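Long-range contact in Udp-n-acetylglucosamine pyrophosphorylase (Trypanosoma brucei, PDB 4BQH), which probably catalyses the formation of UDP-N-acetylglucosamine and diphosphate from N-acetylglucosamine 1-phosphate and UTP: residues A[109-122]-A[170-184]. Sequence-based numbering, arbitrary orientation.
Sequences IQKGQIAFLILAGG and RKARVQLLVMTSGQN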
ATOM      1  N   ILE A 109     -15.210   3.001  10.507  1.00  9.71           N
ATOM      2  CA  ILE A 109     -14.019   2.974  11.370  1.00  9.76           C
ATOM      3  C   ILE A 109     -14.421   2.704  12.836  1.00 10.26           C
ATOM      4  O   ILE A 109     -13.819   1.842  13.512  1.00 10.18           O
ATOM      5  CB  ILE A 109     -13.186   4.275  11.208  1.00  9.66           C
ATOM      6  CG1 ILE A 109     -12.541   4.273   9.815  1.00 10.01           C
ATOM      7  CG2 ILE A 109     -12.095   4.357  12.273  1.00 10.28           C
ATOM      8  CD1 ILE A 109     -11.985   5.636   9.427  1.00 10.01           C
ATOM      9  N   GLN A 110     -15.448   3.423  13.298  1.00 11.08           N
ATOM     10  CA  GLN A 110     -15.950   3.250  14.687  1.00 12.32           C
ATOM     11  C   GLN A 110     -16.388   1.817  14.957  1.00 12.54           C
ATOM     12  O   GLN A 110     -16.106   1.245  16.042  1.00 13.35           O
ATOM     13  CB  GLN A 110     -17.123   4.210  14.966  1.00 12.93           C
ATOM     14  CG  GLN A 110     -17.746   4.023  16.359  1.00 14.40           C
ATOM     15  CD  GLN A 110     -16.771   4.295  17.484  1.00 16.37           C
ATOM     16  OE1 GLN A 110     -16.369   3.384  18.213  1.00 19.15           O
ATOM     17  NE2 GLN A 110     -16.396   5.549  17.642  1.00 16.90           N
ATOM     18  N   LYS A 111     -17.058   1.232  13.965  1.00 12.89           N
ATOM     19  CA  LYS A 111     -17.600  -0.121  14.069  1.00 14.43           C
ATOM     20  C   LYS A 111     -16.523  -1.196  14.049  1.00 13.65           C
ATOM     21  O   LYS A 111     -16.841  -2.379  14.175  1.00 15.29           O
ATOM     22  CB  LYS A 111     -18.643  -0.386  12.976  1.00 16.41           C
ATOM     23  CG  LYS A 111     -19.987   0.304  13.211  1.00 20.28           C
ATOM     24  CD  LYS A 111     -21.077  -0.218  12.272  1.00 23.53           C
ATOM     25  CE  LYS A 111     -20.897   0.246  10.821  1.00 27.42           C
ATOM     26  NZ  LYS A 111     -21.582  -0.652   9.826  1.00 29.94           N
ATOM     27  N   GLY A 112     -15.257  -0.802  13.849  1.00 12.85           N
ATOM     28  CA  GLY A 112     -14.151  -1.781  13.821  1.00 12.80           C
ATOM     29  C   GLY A 112     -14.099  -2.607  12.545  1.00 12.66           C
ATOM     30  O   GLY A 112     -13.528  -3.713  12.531  1.00 13.14           O
ATOM     31  N   GLN A 113     -14.687  -2.075  11.480  1.00 11.59           N
ATOM     32  CA  GLN A 113     -14.793  -2.801  10.211  1.00 11.92           C
ATOM     33  C   GLN A 113     -13.618  -2.600   9.263  1.00 10.21           C
ATOM     34  O   GLN A 113     -13.574  -3.245   8.201  1.00  9.68           O
ATOM     35  CB  GLN A 113     -16.059  -2.377   9.480  1.00 13.61           C
ATOM     36  CG  GLN A 113     -17.326  -2.872  10.163  1.00 15.57           C
ATOM     37  CD  GLN A 113     -18.535  -2.356   9.430  1.00 17.74           C
ATOM     38  OE1 GLN A 113     -18.582  -1.193   9.058  1.00 19.61           O
ATOM     39  NE2 GLN A 113     -19.499  -3.225   9.181  1.00 21.35           N
ATOM     40  N   ILE A 114     -12.656  -1.762   9.640  1.00  9.35           N
ATOM     41  CA  ILE A 114     -11.574  -1.392   8.691  1.00  9.18           C
ATOM     42  C   ILE A 114     -10.208  -1.945   9.104  1.00  9.01           C
ATOM     43  O   ILE A 114      -9.804  -1.818  10.262  1.00  9.73           O
ATOM     44  CB  ILE A 114     -11.472   0.158   8.534  1.00  9.22           C
ATOM     45  CG1 ILE A 114     -12.840   0.756   8.159  1.00  9.38           C
ATOM     46  CG2 ILE A 114     -10.327   0.570   7.580  1.00  9.38           C
ATOM     47  CD1 ILE A 114     -13.477   0.110   6.934  1.00  9.85           C
ATOM     48  N   ALA A 115      -9.505  -2.544   8.152  1.00  8.61           N
ATOM     49  CA  ALA A 115      -8.100  -2.898   8.340  1.00  8.63           C
ATOM     50  C   ALA A 115      -7.278  -2.103   7.340  1.00  8.66           C
ATOM     51  O   ALA A 115      -7.758  -1.795   6.233  1.00  9.53           O
ATOM     52  CB  ALA A 115      -7.874  -4.386   8.132  1.00  8.48           C
ATOM     53  N   PHE A 116      -6.045  -1.770   7.718  1.00  8.37           N
ATOM     54  CA  PHE A 116      -5.097  -1.138   6.794  1.00  8.11           C
ATOM     55  C   PHE A 116      -3.912  -2.082   6.658  1.00  8.37           C
ATOM     56  O   PHE A 116      -3.288  -2.427   7.651  1.00  8.63           O
ATOM     57  CB  PHE A 116      -4.606   0.246   7.273  1.00  8.47           C
ATOM     58  CG  PHE A 116      -3.809   0.962   6.225  1.00  8.79           C
ATOM     59  CD1 PHE A 116      -2.480   0.618   5.988  1.00  9.09           C
ATOM     60  CD2 PHE A 116      -4.411   1.923   5.423  1.00  8.80           C
ATOM     61  CE1 PHE A 116      -1.760   1.241   4.972  1.00  9.70           C
ATOM     62  CE2 PHE A 116      -3.692   2.546   4.404  1.00  9.21           C
ATOM     63  CZ  PHE A 116      -2.381   2.188   4.170  1.00  9.37           C
ATOM     64  N   LEU A 117      -3.603  -2.482   5.429  1.00  8.34           N
ATOM     65  CA  LEU A 117      -2.527  -3.433   5.167  1.00  8.74           C
ATOM     66  C   LEU A 117      -1.347  -2.628   4.616  1.00  8.89           C
ATOM     67  O   LEU A 117      -1.437  -2.032   3.526  1.00  8.40           O
ATOM     68  CB  LEU A 117      -3.009  -4.487   4.166  1.00  9.01           C
ATOM     69  CG  LEU A 117      -2.140  -5.716   3.869  1.00  8.75           C
ATOM     70  CD1 LEU A 117      -2.933  -6.714   3.027  1.00  9.85           C
ATOM     71  CD2 LEU A 117      -0.831  -5.325   3.180  1.00  9.04           C
ATOM     72  N   ILE A 118      -0.258  -2.557   5.382  1.00  8.97           N
ATOM     73  CA  ILE A 118       0.938  -1.840   4.899  1.00  9.73           C
ATOM     74  C   ILE A 118       1.872  -2.819   4.187  1.00  9.61           C
ATOM     75  O   ILE A 118       2.290  -3.836   4.777  1.00 10.07           O
ATOM     76  CB  ILE A 118       1.789  -1.266   6.060  1.00 10.69           C
ATOM     77  CG1 ILE A 118       0.993  -0.331   6.949  1.00 11.90           C
ATOM     78  CG2 ILE A 118       3.013  -0.554   5.466  1.00 10.60           C
ATOM     79  CD1 ILE A 118       1.806   0.218   8.130  1.00 12.15           C
ATOM     80  N   LEU A 119       2.217  -2.537   2.924  1.00 10.06           N
ATOM     81  CA  LEU A 119       3.190  -3.375   2.198  1.00 10.47           C
ATOM     82  C   LEU A 119       4.579  -2.986   2.694  1.00 11.26           C
ATOM     83  O   LEU A 119       5.059  -1.853   2.438  1.00 11.76           O
ATOM     84  CB  LEU A 119       3.050  -3.156   0.680  1.00 10.81           C
ATOM     85  CG  LEU A 119       1.643  -3.341   0.092  1.00 11.38           C
ATOM     86  CD1 LEU A 119       1.579  -2.754  -1.311  1.00 11.47           C
ATOM     87  CD2 LEU A 119       1.256  -4.813   0.060  1.00 11.80           C
ATOM     88  N   ALA A 120       5.201  -3.916   3.417  1.00 11.05           N
ATOM     89  CA  ALA A 120       6.385  -3.625   4.216  1.00 11.48           C
ATOM     90  C   ALA A 120       7.541  -4.587   3.985  1.00 11.74           C
ATOM     91  O   ALA A 120       8.353  -4.828   4.891  1.00 11.56           O
ATOM     92  CB  ALA A 120       6.010  -3.580   5.693  1.00 12.13           C
ATOM     93  N   GLY A 121       7.633  -5.117   2.769  1.00 11.83           N
ATOM     94  CA  GLY A 121       8.647  -6.101   2.453  1.00 13.49           C
ATOM     95  C   GLY A 121       9.927  -5.500   1.910  1.00 15.22           C
ATOM     96  O   GLY A 121      10.944  -6.187   1.843  1.00 17.44           O
ATOM     97  N   GLY A 122       9.882  -4.229   1.510  1.00 15.17           N
ATOM     98  CA  GLY A 122      11.034  -3.609   0.838  1.00 15.89           C
ATOM     99  C   GLY A 122      12.007  -2.957   1.802  1.00 15.80           C
ATOM    100  O   GLY A 122      11.614  -2.469   2.883  1.00 15.28           O
ATOM    101  N   ARG A 170     -17.324   3.003  23.006  1.00 26.46           N
ATOM    102  CA  ARG A 170     -16.431   1.985  22.456  1.00 26.29           C
ATOM    103  C   ARG A 170     -15.265   2.610  21.688  1.00 23.06           C
ATOM    104  O   ARG A 170     -15.413   3.647  21.060  1.00 21.85           O
ATOM    105  CB  ARG A 170     -17.194   1.010  21.554  1.00 30.57           C
ATOM    106  CG  ARG A 170     -16.492  -0.333  21.366  1.00 35.69           C
ATOM    107  CD  ARG A 170     -16.443  -1.116  22.678  1.00 39.93           C
ATOM    108  NE  ARG A 170     -15.173  -1.817  22.896  1.00 41.77           N
ATOM    109  CZ  ARG A 170     -14.101  -1.304  23.506  1.00 41.27           C
ATOM    110  NH1 ARG A 170     -14.097  -0.064  23.966  1.00 38.92           N
ATOM    111  NH2 ARG A 170     -13.018  -2.048  23.654  1.00 42.49           N
ATOM    112  N   LYS A 171     -14.105   1.976  21.777  1.00 20.76           N
ATOM    113  CA  LYS A 171     -12.912   2.466  21.104  1.00 19.99           C
ATOM    114  C   LYS A 171     -13.042   2.139  19.624  1.00 16.98           C
ATOM    115  O   LYS A 171     -13.534   1.063  19.264  1.00 16.17           O
ATOM    116  CB  LYS A 171     -11.656   1.823  21.696  1.00 22.82           C
ATOM    117  CG  LYS A 171     -11.370   2.240  23.149  1.00 26.55           C
ATOM    118  CD  LYS A 171     -10.852   3.677  23.265  1.00 30.52           C
ATOM    119  CE  LYS A 171     -11.956   4.714  23.477  1.00 33.10           C
ATOM    120  NZ  LYS A 171     -11.399   6.083  23.678  1.00 37.08           N
ATOM    121  N   ALA A 172     -12.633   3.085  18.785  1.00 15.51           N
ATOM    122  CA  ALA A 172     -12.601   2.874  17.324  1.00 13.97           C
ATOM    123  C   ALA A 172     -11.261   2.220  17.062  1.00 13.41           C
ATOM    124  O   ALA A 172     -10.238   2.739  17.503  1.00 12.62           O
ATOM    125  CB  ALA A 172     -12.671   4.203  16.585  1.00 13.81           C
ATOM    126  N   ARG A 173     -11.254   1.084  16.370  1.00 13.57           N
ATOM    127  CA  ARG A 173      -9.995   0.368  16.149  1.00 13.78           C
ATOM    128  C   ARG A 173      -9.843  -0.057  14.689  1.00 12.23           C
ATOM    129  O   ARG A 173     -10.633  -0.837  14.167  1.00 11.69           O
ATOM    130  CB  ARG A 173      -9.855  -0.868  17.079  1.00 16.28           C
ATOM    131  CG  ARG A 173      -9.620  -0.516  18.554  1.00 19.94           C
ATOM    132  CD  ARG A 173      -8.383   0.365  18.712  1.00 23.98           C
ATOM    133  NE  ARG A 173      -8.125   0.797  20.092  1.00 28.94           N
ATOM    134  CZ  ARG A 173      -8.233   2.048  20.542  1.00 28.55           C
ATOM    135  NH1 ARG A 173      -8.620   3.039  19.748  1.00 30.24           N
ATOM    136  NH2 ARG A 173      -7.955   2.307  21.812  1.00 30.78           N
ATOM    137  N   VAL A 174      -8.809   0.468  14.053  1.00 10.75           N
ATOM    138  CA  VAL A 174      -8.432   0.014  12.711  1.00 10.60           C
ATOM    139  C   VAL A 174      -7.374  -1.103  12.907  1.00 10.44           C
ATOM    140  O   VAL A 174      -6.342  -0.862  13.557  1.00 10.55           O
ATOM    141  CB  VAL A 174      -7.802   1.175  11.912  1.00 10.28           C
ATOM    142  CG1 VAL A 174      -7.208   0.661  10.587  1.00 10.77           C
ATOM    143  CG2 VAL A 174      -8.825   2.278  11.677  1.00 11.02           C
ATOM    144  N   GLN A 175      -7.607  -2.305  12.375  1.00 10.22           N
ATOM    145  CA  GLN A 175      -6.586  -3.377  12.478  1.00 10.37           C
ATOM    146  C   GLN A 175      -5.454  -3.046  11.522  1.00 11.16           C
ATOM    147  O   GLN A 175      -5.719  -2.758  10.354  1.00 11.55           O
ATOM    148  CB  GLN A 175      -7.177  -4.737  12.127  1.00 11.13           C
ATOM    149  CG  GLN A 175      -8.357  -5.134  13.025  1.00 11.62           C
ATOM    150  CD  GLN A 175      -7.942  -5.309  14.470  1.00 12.40           C
ATOM    151  OE1 GLN A 175      -6.885  -5.869  14.763  1.00 12.38           O
ATOM    152  NE2 GLN A 175      -8.768  -4.802  15.391  1.00 13.13           N
ATOM    153  N   LEU A 176      -4.219  -3.064  12.028  1.00 10.36           N
ATOM    154  CA  LEU A 176      -3.050  -2.768  11.222  1.00 10.19           C
ATOM    155  C   LEU A 176      -2.397  -4.097  10.859  1.00 10.31           C
ATOM    156  O   LEU A 176      -2.042  -4.905  11.736  1.00 10.23           O
ATOM    157  CB  LEU A 176      -2.059  -1.879  12.001  1.00 10.99           C
ATOM    158  CG  LEU A 176      -0.776  -1.535  11.231  1.00 11.16           C
ATOM    159  CD1 LEU A 176      -1.085  -0.816   9.921  1.00 11.50           C
ATOM    160  CD2 LEU A 176       0.155  -0.684  12.069  1.00 11.44           C
ATOM    161  N   LEU A 177      -2.247  -4.320   9.557  1.00  9.89           N
ATOM    162  CA  LEU A 177      -1.654  -5.552   9.041  1.00 10.09           C
ATOM    163  C   LEU A 177      -0.337  -5.153   8.407  1.00 10.67           C
ATOM    164  O   LEU A 177      -0.329  -4.367   7.446  1.00 11.31           O
ATOM    165  CB  LEU A 177      -2.585  -6.157   7.978  1.00  9.92           C
ATOM    166  CG  LEU A 177      -4.096  -6.136   8.231  1.00 10.32           C
ATOM    167  CD1 LEU A 177      -4.801  -6.814   7.058  1.00 10.31           C
ATOM    168  CD2 LEU A 177      -4.394  -6.826   9.557  1.00 10.61           C
ATOM    169  N   VAL A 178       0.769  -5.637   8.967  1.00 10.07           N
ATOM    170  CA  VAL A 178       2.084  -5.228   8.482  1.00  9.97           C
ATOM    171  C   VAL A 178       2.668  -6.398   7.676  1.00 10.24           C
ATOM    172  O   VAL A 178       3.004  -7.435   8.250  1.00 10.53           O
ATOM    173  CB  VAL A 178       3.012  -4.862   9.668  1.00 10.08           C
ATOM    174  CG1 VAL A 178       4.398  -4.454   9.166  1.00  9.26           C
ATOM    175  CG2 VAL A 178       2.377  -3.738  10.465  1.00 10.35           C
ATOM    176  N   MET A 179       2.745  -6.241   6.353  1.00  9.90           N
ATOM    177  CA  MET A 179       3.180  -7.349   5.512  1.00 10.01           C
ATOM    178  C   MET A 179       4.685  -7.307   5.306  1.00 10.44           C
ATOM    179  O   MET A 179       5.210  -6.561   4.487  1.00 10.77           O
ATOM    180  CB  MET A 179       2.436  -7.419   4.165  1.00 10.34           C
ATOM    181  CG  MET A 179       2.697  -8.791   3.521  1.00 10.94           C
ATOM    182  SD  MET A 179       1.772  -9.005   1.987  1.00 12.23           S
ATOM    183  CE  MET A 179       2.792  -8.079   0.864  1.00 11.29           C
ATOM    184  N   THR A 180       5.369  -8.136   6.074  1.00 10.45           N
ATOM    185  CA  THR A 180       6.823  -8.118   6.133  1.00 11.64           C
ATOM    186  C   THR A 180       7.377  -9.034   5.030  1.00 12.21           C
ATOM    187  O   THR A 180       6.627  -9.640   4.271  1.00 11.43           O
ATOM    188  CB  THR A 180       7.265  -8.632   7.502  1.00 11.87           C
ATOM    189  OG1 THR A 180       6.637  -9.903   7.732  1.00 12.27           O
ATOM    190  CG2 THR A 180       6.828  -7.648   8.609  1.00 12.30           C
ATOM    191  N   SER A 181       8.700  -9.132   4.959  1.00 13.24           N
ATOM    192  CA  SER A 181       9.331 -10.247   4.258  1.00 13.98           C
ATOM    193  C   SER A 181       9.749 -11.313   5.269  1.00 14.88           C
ATOM    194  O   SER A 181       9.861 -11.038   6.477  1.00 15.49           O
ATOM    195  CB  SER A 181      10.552  -9.773   3.459  1.00 13.90           C
ATOM    196  OG  SER A 181      11.628  -9.387   4.315  1.00 14.45           O
ATOM    197  N   GLY A 182       9.999 -12.528   4.778  1.00 15.21           N
ATOM    198  CA  GLY A 182      10.530 -13.580   5.635  1.00 17.19           C
ATOM    199  C   GLY A 182      11.784 -13.097   6.343  1.00 17.61           C
ATOM    200  O   GLY A 182      11.957 -13.298   7.551  1.00 18.95           O
ATOM    201  N   GLN A 183      12.636 -12.410   5.602  1.00 17.00           N
ATOM    202  CA  GLN A 183      13.901 -11.974   6.167  1.00 18.72           C
ATOM    203  C   GLN A 183      13.819 -10.783   7.104  1.00 17.27           C
ATOM    204  O   GLN A 183      14.614 -10.691   8.022  1.00 18.27           O
ATOM    205  CB  GLN A 183      14.928 -11.738   5.072  1.00 20.34           C
ATOM    206  CG  GLN A 183      15.398 -13.051   4.469  1.00 23.78           C
ATOM    207  CD  GLN A 183      16.555 -12.881   3.506  1.00 27.06           C
ATOM    208  OE1 GLN A 183      16.561 -11.971   2.663  1.00 28.71           O
ATOM    209  NE2 GLN A 183      17.544 -13.766   3.619  1.00 27.31           N
ATOM    210  N   ASN A 184      12.855  -9.882   6.896  1.00 15.30           N
ATOM    211  CA  ASN A 184      12.786  -8.665   7.704  1.00 14.24           C
ATOM    212  C   ASN A 184      11.736  -8.681   8.816  1.00 14.25           C
ATOM    213  O   ASN A 184      11.572  -7.695   9.541  1.00 13.55           O
ATOM    214  CB  ASN A 184      12.704  -7.398   6.817  1.00 13.78           C
ATOM    215  CG  ASN A 184      11.287  -7.063   6.341  1.00 13.26           C
ATOM    216  OD1 ASN A 184      10.293  -7.654   6.772  1.00 12.53           O
ATOM    217  ND2 ASN A 184      11.201  -6.085   5.445  1.00 13.56           N
TER
HETATM  218  O   HOH W   1     -12.176   0.010  11.958  1.00 10.57           O
HETATM  219  O   HOH W   2     -13.837  -0.300  16.659  1.00 15.04           O
HETATM  220  O   HOH W   3     -11.259  -3.589  14.494  1.00 20.00           O
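The carbonyl oxygen of R173 meets two waters: one lies also at I109 O and I114 N, the other joins it to G112 O across the contact and also takes Q175 NE2. These waters lie where the chain turns out of helix 95-110, G112, with positive phi, being the first residue to leave helical geometry, in a Schellman motif, before two parallel strands of the GT-A-like nucleotide-binding core close up. Strands 114-119 and 175-180 then zip together, as parallel neighbours do, through alternate residues: I118 N to L177 O at 2.7 Å lies almost on the carbonyl axis, while L177 N to F116 O (2.9 Å) is nearly straight at the hydrogen, 174°.

Side chains sort by face. On that of F116 and I118, L176 CD1 sits 3.6 Å from I118 CD1 and only 3.5 Å from F116 O, obliquely beside the F116 ring. V174, with CG1 anti to its own N (chi1 171°), sets that methyl against I114 O and F116 N. On the face of A115 and L117, L177 CD1 spans their CB atoms, 4.1 Å from each, and M179 bends at its last torsion (chi3 79°), bringing CE 3.7 Å from L119 CD2, where both side chains touch V241 of helix 241-246.

Farther along, S181 and N184 brace each other: S181 OG accepts from N184 N, an ST motif, and N184 OD1 takes the S181 N-H, which steadies the amide whose ND2 reaches a lone pair of A120 O at 3.2 Å, in the carbonyl plane.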